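Methyltransferase-like protein (Saccharopolyspora spinosa, PDB 4PNE) catalyses a [4+2] cycloaddition in spinosyn biosynthesis as a standalone cyclase built on the fold of SAM-dependent methyltransferases. Local coordinates at residues 256-261 against 274-279. Numbering follows the deposited sequence.
Sequences EELAAH and AGWAAA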
loop_
_atom_site.group_PDB
_atom_site.type_symbol
_atom_site.label_atom_id
_atom_site.label_comp_id
_atom_site.label_asym_id
_atom_site.label_seq_id
_atom_site.Cartn_x
_atom_site.Cartn_y
_atom_site.Cartn_z
ATOM N N GLU A 256 -5.913 -12.367 -14.763
ATOM C CA GLU A 256 -5.429 -13.270 -15.787
ATOM C C GLU A 256 -4.106 -13.928 -15.354
ATOM O O GLU A 256 -3.931 -15.147 -15.494
ATOM C CB GLU A 256 -5.277 -12.532 -17.109
ATOM C CG GLU A 256 -4.531 -13.342 -18.132
ATOM C CD GLU A 256 -4.691 -12.821 -19.534
ATOM O OE1 GLU A 256 -5.338 -11.765 -19.727
ATOM O OE2 GLU A 256 -4.139 -13.468 -20.441
ATOM N N GLU A 257 -3.189 -13.142 -14.784
ATOM C CA GLU A 257 -1.920 -13.697 -14.282
ATOM C C GLU A 257 -2.119 -14.747 -13.195
ATOM O O GLU A 257 -1.424 -15.775 -13.152
ATOM C CB GLU A 257 -1.029 -12.572 -13.730
ATOM C CG GLU A 257 -0.652 -11.551 -14.751
ATOM C CD GLU A 257 0.156 -12.147 -15.879
ATOM O OE1 GLU A 257 1.239 -12.715 -15.587
ATOM O OE2 GLU A 257 -0.306 -12.071 -17.042
ATOM N N LEU A 258 -3.036 -14.455 -12.287
ATOM C CA LEU A 258 -3.375 -15.298 -11.163
ATOM C C LEU A 258 -3.959 -16.586 -11.663
ATOM O O LEU A 258 -3.566 -17.663 -11.210
ATOM C CB LEU A 258 -4.345 -14.578 -10.238
ATOM C CG LEU A 258 -4.845 -15.350 -9.004
ATOM C CD1 LEU A 258 -3.695 -15.864 -8.122
ATOM C CD2 LEU A 258 -5.781 -14.492 -8.168
ATOM N N ALA A 259 -4.825 -16.495 -12.660
ATOM C CA ALA A 259 -5.521 -17.681 -13.183
ATOM C C ALA A 259 -4.545 -18.689 -13.724
ATOM O O ALA A 259 -4.755 -19.879 -13.595
ATOM C CB ALA A 259 -6.476 -17.285 -14.239
ATOM N N ALA A 260 -3.477 -18.238 -14.353
ATOM C CA ALA A 260 -2.470 -19.195 -14.781
ATOM C C ALA A 260 -1.938 -20.020 -13.580
ATOM O O ALA A 260 -1.751 -21.229 -13.694
ATOM C CB ALA A 260 -1.341 -18.487 -15.492
ATOM N N HIS A 261 -1.716 -19.377 -12.429
ATOM C CA HIS A 261 -1.159 -20.055 -11.238
ATOM C C HIS A 261 -2.199 -20.607 -10.272
ATOM O O HIS A 261 -1.934 -20.702 -9.076
ATOM C CB HIS A 261 -0.254 -19.096 -10.446
ATOM C CG HIS A 261 0.882 -18.540 -11.243
ATOM N ND1 HIS A 261 0.746 -17.478 -12.108
ATOM C CD2 HIS A 261 2.182 -18.917 -11.313
ATOM C CE1 HIS A 261 1.911 -17.224 -12.679
ATOM N NE2 HIS A 261 2.799 -18.086 -12.215
ATOM N N ALA A 274 -7.307 -19.515 -1.146
ATOM C CA ALA A 274 -8.210 -19.912 -2.237
ATOM C C ALA A 274 -9.460 -19.027 -2.344
ATOM O O ALA A 274 -9.936 -18.723 -3.446
ATOM C CB ALA A 274 -8.633 -21.375 -2.069
ATOM N N GLY A 275 -10.017 -18.627 -1.209
ATOM C CA GLY A 275 -11.183 -17.772 -1.218
ATOM C C GLY A 275 -10.841 -16.399 -1.763
ATOM O O GLY A 275 -11.578 -15.835 -2.562
ATOM N N TRP A 276 -9.695 -15.870 -1.351
ATOM C CA TRP A 276 -9.255 -14.564 -1.830
ATOM C C TRP A 276 -8.985 -14.625 -3.348
ATOM O O TRP A 276 -9.369 -13.716 -4.099
ATOM C CB TRP A 276 -7.997 -14.109 -1.091
ATOM C CG TRP A 276 -7.362 -12.933 -1.754
ATOM C CD1 TRP A 276 -7.714 -11.616 -1.619
ATOM C CD2 TRP A 276 -6.274 -12.965 -2.679
ATOM N NE1 TRP A 276 -6.914 -10.835 -2.413
ATOM C CE2 TRP A 276 -6.025 -11.636 -3.075
ATOM C CE3 TRP A 276 -5.494 -13.988 -3.210
ATOM C CZ2 TRP A 276 -5.009 -11.305 -3.970
ATOM C CZ3 TRP A 276 -4.494 -13.665 -4.099
ATOM C CH2 TRP A 276 -4.271 -12.335 -4.479
ATOM N N ALA A 277 -8.324 -15.696 -3.785
ATOM C CA ALA A 277 -7.997 -15.878 -5.207
ATOM C C ALA A 277 -9.271 -15.935 -6.047
ATOM O O ALA A 277 -9.360 -15.337 -7.125
ATOM C CB ALA A 277 -7.186 -17.145 -5.415
ATOM N N ALA A 278 -10.277 -16.629 -5.540
ATOM C CA ALA A 278 -11.545 -16.739 -6.244
ATOM C C ALA A 278 -12.209 -15.348 -6.401
ATOM O O ALA A 278 -12.738 -15.029 -7.466
ATOM C CB ALA A 278 -12.457 -17.696 -5.503
ATOM N N ALA A 279 -12.122 -14.514 -5.364
ATOM C CA ALA A 279 -12.662 -13.149 -5.375
ATOM C C ALA A 279 -11.977 -12.239 -6.409
ATOM O O ALA A 279 -12.644 -11.501 -7.150
ATOM C CB ALA A 279 -12.546 -12.549 -3.988
#
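L258 meets A277 and W276 across a helix-helix contact whose shortest side-chain polar bond lies within one partner: H261 ND1 donates to E257 O at 2.9 Å. Two helices, 250-260 and 271-281, joined through the short helix 265-269, pack against each other here in a protein with the class I methyltransferase fold; all three helices lie between strands 236-242 and 290-298 in sequence. Just after helix 250-260 the imidazole folds back on the chain, so that E257 O sits at the ring edge, almost in the ring plane, with the N-H pointing at it fairly straight (160°). The bond gives this carbonyl a side-chain donor and helps fix the ring's rotation.

Between these two segments L258 carries the contact, and because its side chain also packs on V280 and C281, the example is one of a single leucine seated over several residues of the facing helix. With CG anti to the backbone N (chi1 178°), the L258 side chain reaches toward helix 271-281, where its CD2 methyl lies 4.1 Å from A277 CB. The small alanine lets the backbones approach, with L258 CA and A277 CA 7.6 Å apart. W276 adds the benzene part of its indole obliquely, and also packs against M42 and L50 of helix 36-54, while L258 touches V53 there. The W276 side chain lies about 10 Å from the bound S-adenosyl-L-homocysteine and about 7 Å from the side chain of I60, which binds that ligand. On the leucine itself, the same CD2 touches W276 CZ3 at 4.3 Å and rests 3.8 Å from A277 O.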